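Side-chain contacts in beta-galactosidase (Bacillus circulans, PDB 4MAD), which probably hydrolyses terminal non-reducing beta-D-galactose residues from beta-D-galactosides, as a member of glycoside hydrolase family 35: residues E363-L367 with L368-H372; Q236-P239 with N240-L243; T65-W69 with N70-P74. All coordinates share one frame; numbering follows the deposited sequence.

All three contacts are local, each in one run of chain, but they occupy different levels of the fold. Interaction 3 is fully buried beyond the end of the second barrel strand, and joins an indole to a carboxylate over one helical turn. Interaction 2, in the same barrel, is a surface turn before the seventh strand, bridged by a water rather than by direct bonds. Interaction 1 lies outside the barrel, about 32 Å centre to centre from interaction 3 and 60 Å from interaction 2; it is partly buried and combines carbonyl bonds with leucine packing where two of the antiparallel sheets approach each other. Only interaction 3 has a side-chain to side-chain hydrogen bond between its two segments.

Interaction 1. Residues E363-L367 with L368-H372; sequences EHAGL and LDSLH
Ser370 reaches back over the turn to Gly366, its OG donating to Gly366 O at 2.8 Å. With OG beside the backbone N (chi1 -54°) the hydroxyl points at the end of the strand, while CB of Ala365 lies 4.0 Å from Ser370 OG. Gly366 O is gripped twice: Asp369 N donates to it at 3.0 Å from the opposite face of the carbonyl plane, through a bent bond. A second backbone bond, Ser370 N to Leu367 O at 2.9 Å, is straighter, at 157°. This is the tight part of the contact, with Gly366, Leu367 and Ser370 all buried. Outside it, Ser370 rests on Leu501 and Ala365 on Phe503. The leucines continue the packing. CD2 of Leu371 comes within 3.9 Å of Leu367 CD2, the two branched ends crossing at a slant, and the same Leu371 methyl is 3.6 Å from Leu367 O. Leu367 is covered further by Leu493. The looser side begins at Leu368, which is partly exposed and leans on Gln453 and Ile455. Asp369 is on the solvent side, meeting the strand mainly through its CB, 3.4 Å from Gly366 O. The chain thus leaves strand 357-366 of one antiparallel sheet and turns against strands of another, 449-457 and 488-493, through two overlapping type I turns that lead into helix 371-374.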
# COMPACT_ATOMS: atom_id res chain seq x y z
N GLU A 363 13.96 -17.13 -22.43
CA GLU A 363 12.77 -16.81 -23.20
C GLU A 363 12.35 -15.36 -23.02
O GLU A 363 12.54 -14.77 -21.95
CB GLU A 363 11.62 -17.74 -22.80
CG GLU A 363 12.03 -19.19 -22.60
CD GLU A 363 10.85 -20.14 -22.62
OE1 GLU A 363 10.43 -20.54 -23.73
OE2 GLU A 363 10.34 -20.48 -21.54
N HIS A 364 11.78 -14.78 -24.07
CA HIS A 364 11.33 -13.42 -24.03
C HIS A 364 10.04 -13.16 -24.86
O HIS A 364 9.77 -13.80 -25.83
CB HIS A 364 12.41 -12.51 -24.56
CG HIS A 364 13.80 -12.92 -24.23
ND1 HIS A 364 14.44 -12.49 -23.10
CD2 HIS A 364 14.71 -13.62 -24.93
CE1 HIS A 364 15.67 -12.96 -23.09
NE2 HIS A 364 15.85 -13.66 -24.18
N ALA A 365 9.26 -12.20 -24.44
CA ALA A 365 8.11 -11.79 -25.21
C ALA A 365 7.85 -10.31 -25.09
O ALA A 365 7.77 -9.81 -24.03
CB ALA A 365 6.94 -12.54 -24.81
N GLY A 366 7.73 -9.65 -26.23
CA GLY A 366 7.36 -8.25 -26.29
C GLY A 366 5.94 -8.00 -25.88
O GLY A 366 5.04 -8.62 -26.36
N LEU A 367 5.75 -7.03 -25.02
CA LEU A 367 4.45 -6.73 -24.49
C LEU A 367 3.48 -6.31 -25.62
O LEU A 367 2.43 -6.80 -25.70
CB LEU A 367 4.58 -5.59 -23.50
CG LEU A 367 3.34 -5.15 -22.79
CD1 LEU A 367 3.64 -4.41 -21.52
CD2 LEU A 367 2.55 -4.32 -23.60
N LEU A 368 3.93 -5.44 -26.49
CA LEU A 368 3.15 -5.00 -27.62
C LEU A 368 2.84 -6.11 -28.63
O LEU A 368 2.00 -5.98 -29.49
CB LEU A 368 3.85 -3.84 -28.29
CG LEU A 368 3.80 -2.54 -27.52
CD1 LEU A 368 4.52 -1.47 -28.23
CD2 LEU A 368 2.44 -2.13 -27.23
N ASP A 369 3.61 -7.17 -28.55
CA ASP A 369 3.43 -8.35 -29.34
C ASP A 369 2.61 -9.40 -28.62
O ASP A 369 2.39 -10.44 -29.16
CB ASP A 369 4.77 -8.95 -29.71
CG ASP A 369 5.59 -8.03 -30.57
OD1 ASP A 369 5.03 -7.40 -31.45
OD2 ASP A 369 6.78 -7.94 -30.35
N SER A 370 2.20 -9.12 -27.41
CA SER A 370 1.40 -10.05 -26.64
C SER A 370 -0.02 -9.61 -26.27
O SER A 370 -0.63 -10.17 -25.43
CB SER A 370 2.19 -10.42 -25.38
OG SER A 370 3.46 -10.89 -25.74
N LEU A 371 -0.55 -8.59 -26.92
CA LEU A 371 -1.71 -7.95 -26.34
C LEU A 371 -2.94 -8.84 -26.11
O LEU A 371 -3.49 -8.84 -25.06
CB LEU A 371 -2.04 -6.68 -27.12
CG LEU A 371 -0.95 -5.62 -27.07
CD1 LEU A 371 -1.18 -4.50 -27.99
CD2 LEU A 371 -0.69 -5.10 -25.71
N HIS A 372 -3.34 -9.62 -27.07
CA HIS A 372 -4.48 -10.47 -26.88
C HIS A 372 -4.23 -11.69 -25.99
O HIS A 372 -5.11 -12.43 -25.68
CB HIS A 372 -5.02 -10.94 -28.18
CG HIS A 372 -5.90 -9.95 -28.85
ND1 HIS A 372 -5.47 -8.71 -29.25
CD2 HIS A 372 -7.18 -10.05 -29.26
CE1 HIS A 372 -6.46 -8.08 -29.85
NE2 HIS A 372 -7.49 -8.88 -29.90

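Interaction 2. Residues Q236-P239 with N240-L243; sequences QYQP and NAPL
Gln238 and Ala241 meet in a small, water-bridged surface contact round the turn between helix 227-237 and barrel strand 244-249. The side chain of Gln238 runs out past the alanine methyl, so that CG and NE2 each lie 3.9 Å from Ala241 CB, with CD between them almost as near. Its CG is anti to the backbone N (chi1 179°) and the chain stays extended beyond it, which brings the amide across the mouth of the turn. There NE2 donates to a water at 3.0 Å. The same water gives its hydrogens to Gln238 O, also at 3.0 Å, and to Ala241 O at 2.9 Å, so three bonds fix it between the two arms. This is the alpha-to-beta link that precedes the seventh strand of the (beta/alpha)8 barrel, placed at the N-terminal end of the parallel strands. Pro239 and Asn240 have the backbone angles of a type I turn, yet Ala241 N is 4.3 Å from Gln238 O, and the turn is open; the water joins the two carbonyls instead. At the bend, Pro239 and Asn240 are exposed, and Asn240 folds its amide back along the chain, with OD1 4.0 Å from Pro239 CB. Apolar neighbours flank the turn: Gln238 and Ala241 both touch Phe218, and Ala241 and Pro242 touch Tyr20 of strand 18-20. The other end of the Gln238 amide is also used, OE1 accepting a hydrogen bond from Glu219 N on strand 218-223.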
# COMPACT_ATOMS: atom_id res chain seq x y z
N GLN A 236 -5.91 20.46 25.47
CA GLN A 236 -6.77 21.59 25.23
C GLN A 236 -8.14 21.24 24.77
O GLN A 236 -9.05 21.96 25.01
CB GLN A 236 -6.15 22.58 24.31
CG GLN A 236 -4.87 22.98 24.78
CD GLN A 236 -4.69 24.38 24.65
OE1 GLN A 236 -4.47 24.87 23.58
NE2 GLN A 236 -4.83 25.09 25.74
N TYR A 237 -8.25 20.18 24.03
CA TYR A 237 -9.52 19.70 23.57
C TYR A 237 -10.14 18.57 24.40
O TYR A 237 -11.30 18.32 24.31
CB TYR A 237 -9.40 19.27 22.10
CG TYR A 237 -9.07 20.38 21.14
CD1 TYR A 237 -10.03 20.87 20.30
CD2 TYR A 237 -7.83 20.90 21.06
CE1 TYR A 237 -9.76 21.85 19.45
CE2 TYR A 237 -7.54 21.90 20.22
CZ TYR A 237 -8.51 22.38 19.41
OH TYR A 237 -8.24 23.36 18.51
N GLN A 238 -9.33 17.87 25.15
CA GLN A 238 -9.73 16.66 25.83
C GLN A 238 -8.91 16.53 27.09
O GLN A 238 -7.98 15.83 27.11
CB GLN A 238 -9.51 15.46 24.93
CG GLN A 238 -9.88 14.14 25.53
CD GLN A 238 -9.79 13.03 24.52
OE1 GLN A 238 -10.67 12.79 23.74
NE2 GLN A 238 -8.67 12.40 24.51
N PRO A 239 -9.24 17.33 28.08
CA PRO A 239 -8.41 17.52 29.25
C PRO A 239 -8.21 16.32 30.15
O PRO A 239 -7.16 16.20 30.67
CB PRO A 239 -9.12 18.65 29.99
CG PRO A 239 -10.39 18.69 29.48
CD PRO A 239 -10.37 18.23 28.08
N ASN A 240 -9.21 15.49 30.35
CA ASN A 240 -9.12 14.47 31.39
C ASN A 240 -8.82 13.02 31.01
O ASN A 240 -8.30 12.27 31.78
CB ASN A 240 -10.38 14.50 32.22
CG ASN A 240 -10.64 15.84 32.80
OD1 ASN A 240 -9.77 16.46 33.31
ND2 ASN A 240 -11.84 16.31 32.68
N ALA A 241 -9.15 12.67 29.79
CA ALA A 241 -9.07 11.34 29.29
C ALA A 241 -7.62 10.89 29.11
O ALA A 241 -6.75 11.69 29.07
CB ALA A 241 -9.81 11.21 28.05
N PRO A 242 -7.41 9.58 29.05
CA PRO A 242 -6.06 9.04 29.02
C PRO A 242 -5.38 9.48 27.76
O PRO A 242 -6.05 9.72 26.81
CB PRO A 242 -6.28 7.54 28.97
CG PRO A 242 -7.65 7.32 28.97
CD PRO A 242 -8.38 8.52 29.29
N LEU A 243 -4.08 9.55 27.78
CA LEU A 243 -3.32 10.02 26.63
C LEU A 243 -2.83 8.86 25.78
O LEU A 243 -2.19 8.02 26.29
CB LEU A 243 -2.13 10.80 27.10
CG LEU A 243 -2.31 11.97 28.04
CD1 LEU A 243 -0.99 12.53 28.53
CD2 LEU A 243 -3.10 13.03 27.33
O HOH W 1 -6.74 13.17 26.61

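Interaction 3. Residues T65-W69 with N70-P74; sequences TYVAW and NLHEP
Asn70 and Ala68 meet at the start of helix 69-72, a short helix that follows the second strand of the (beta/alpha)8 barrel at its C-terminal end; Ala68 holds the N-cap position. Asn70 OD1 lies 3.8 Å from Ala68 CB and accepts a hydrogen bond from the indole NE1 of Trp113. Leu71 comes next: its CB packs 4.0 Å from Ala68 CB, and its N makes a weak bond to Ala68 O. His72 N also donates to that oxygen, at 3.3 Å and nearly straight, giving the first i to i+4 bond. The imidazole turns back toward the loop residues Val67 and Ala68, where CD2 comes to 3.1 Å from Ala68 O and 3.7 Å from Val67 CG1, the valine lying at about a right angle to it. Both ring nitrogens have partners, Tyr40 OH for NE2 and Val80 O for ND1, which fixes the ring's rotation. Glu73 closes the turn through N to Trp69 O at 2.9 Å. Its extended side chain runs alongside the indole, which stacks on Tyr144 of helix 135-152. Glu73 OE1 accepts a hydrogen bond from Gly77 N. Trp69 CG, anti to the backbone N (chi1 -178°), places the indole beside Glu73, with its pyrrole edge toward the carboxylate: NE1 donates to Glu73 OE2 at 2.9 Å and 173°, meeting the oxygen on its anti side, 23° out of the carboxylate plane.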
# COMPACT_ATOMS: atom_id res chain seq x y z
N THR A 65 -4.28 -3.16 13.39
CA THR A 65 -4.25 -3.21 11.96
C THR A 65 -5.34 -2.36 11.35
O THR A 65 -6.39 -2.29 11.86
CB THR A 65 -4.40 -4.62 11.42
OG1 THR A 65 -4.19 -4.65 10.02
CG2 THR A 65 -5.76 -5.15 11.74
N TYR A 66 -5.05 -1.76 10.22
CA TYR A 66 -6.04 -1.21 9.34
C TYR A 66 -6.77 -2.34 8.63
O TYR A 66 -6.32 -3.44 8.65
CB TYR A 66 -5.42 -0.36 8.26
CG TYR A 66 -4.97 1.01 8.64
CD1 TYR A 66 -5.82 1.94 9.15
CD2 TYR A 66 -3.68 1.41 8.39
CE1 TYR A 66 -5.38 3.21 9.45
CE2 TYR A 66 -3.26 2.63 8.68
CZ TYR A 66 -4.10 3.56 9.21
OH TYR A 66 -3.65 4.81 9.52
N VAL A 67 -7.91 -2.02 8.02
CA VAL A 67 -8.62 -2.90 7.10
C VAL A 67 -8.64 -2.28 5.71
O VAL A 67 -9.08 -1.21 5.59
CB VAL A 67 -10.09 -3.11 7.47
CG1 VAL A 67 -10.70 -4.05 6.56
CG2 VAL A 67 -10.25 -3.58 8.92
N ALA A 68 -8.23 -3.01 4.68
CA ALA A 68 -8.06 -2.47 3.37
C ALA A 68 -9.30 -2.78 2.51
O ALA A 68 -9.44 -3.84 2.02
CB ALA A 68 -6.85 -3.06 2.74
N TRP A 69 -10.16 -1.81 2.33
CA TRP A 69 -11.40 -2.02 1.61
C TRP A 69 -11.14 -2.51 0.20
O TRP A 69 -11.71 -3.43 -0.21
CB TRP A 69 -12.17 -0.69 1.57
CG TRP A 69 -13.52 -0.69 0.91
CD1 TRP A 69 -14.17 -1.73 0.36
CD2 TRP A 69 -14.36 0.45 0.71
NE1 TRP A 69 -15.38 -1.33 -0.15
CE2 TRP A 69 -15.52 0.01 0.07
CE3 TRP A 69 -14.27 1.78 1.05
CZ2 TRP A 69 -16.54 0.87 -0.25
CZ3 TRP A 69 -15.31 2.63 0.73
CH2 TRP A 69 -16.41 2.17 0.09
N ASN A 70 -10.18 -1.90 -0.50
CA ASN A 70 -9.87 -2.30 -1.86
C ASN A 70 -9.48 -3.78 -1.94
O ASN A 70 -9.74 -4.43 -2.90
CB ASN A 70 -8.84 -1.37 -2.56
CG ASN A 70 -7.52 -1.22 -1.79
OD1 ASN A 70 -7.33 -1.79 -0.81
ND2 ASN A 70 -6.63 -0.39 -2.31
N LEU A 71 -8.85 -4.31 -0.91
CA LEU A 71 -8.54 -5.71 -0.90
C LEU A 71 -9.80 -6.56 -0.80
O LEU A 71 -9.94 -7.49 -1.48
CB LEU A 71 -7.56 -6.04 0.19
CG LEU A 71 -6.64 -7.24 0.02
CD1 LEU A 71 -5.82 -7.08 -1.19
CD2 LEU A 71 -5.75 -7.37 1.22
N HIS A 72 -10.67 -6.20 0.09
CA HIS A 72 -11.94 -6.86 0.33
C HIS A 72 -13.08 -6.74 -0.69
O HIS A 72 -13.92 -7.58 -0.69
CB HIS A 72 -12.43 -6.56 1.71
CG HIS A 72 -11.43 -6.93 2.74
ND1 HIS A 72 -10.99 -8.22 2.90
CD2 HIS A 72 -10.70 -6.19 3.60
CE1 HIS A 72 -10.07 -8.25 3.83
NE2 HIS A 72 -9.88 -7.04 4.28
N GLU A 73 -13.12 -5.64 -1.41
CA GLU A 73 -14.12 -5.39 -2.44
C GLU A 73 -13.46 -4.86 -3.70
O GLU A 73 -13.68 -3.77 -4.06
CB GLU A 73 -15.21 -4.41 -1.97
CG GLU A 73 -16.51 -4.60 -2.69
CD GLU A 73 -17.65 -3.71 -2.25
OE1 GLU A 73 -18.68 -3.82 -2.90
OE2 GLU A 73 -17.50 -2.96 -1.30
N PRO A 74 -12.66 -5.69 -4.32
CA PRO A 74 -11.88 -5.32 -5.50
C PRO A 74 -12.75 -4.91 -6.67
O PRO A 74 -12.38 -4.10 -7.45
CB PRO A 74 -11.08 -6.56 -5.81
CG PRO A 74 -11.78 -7.65 -5.15
CD PRO A 74 -12.43 -7.08 -3.94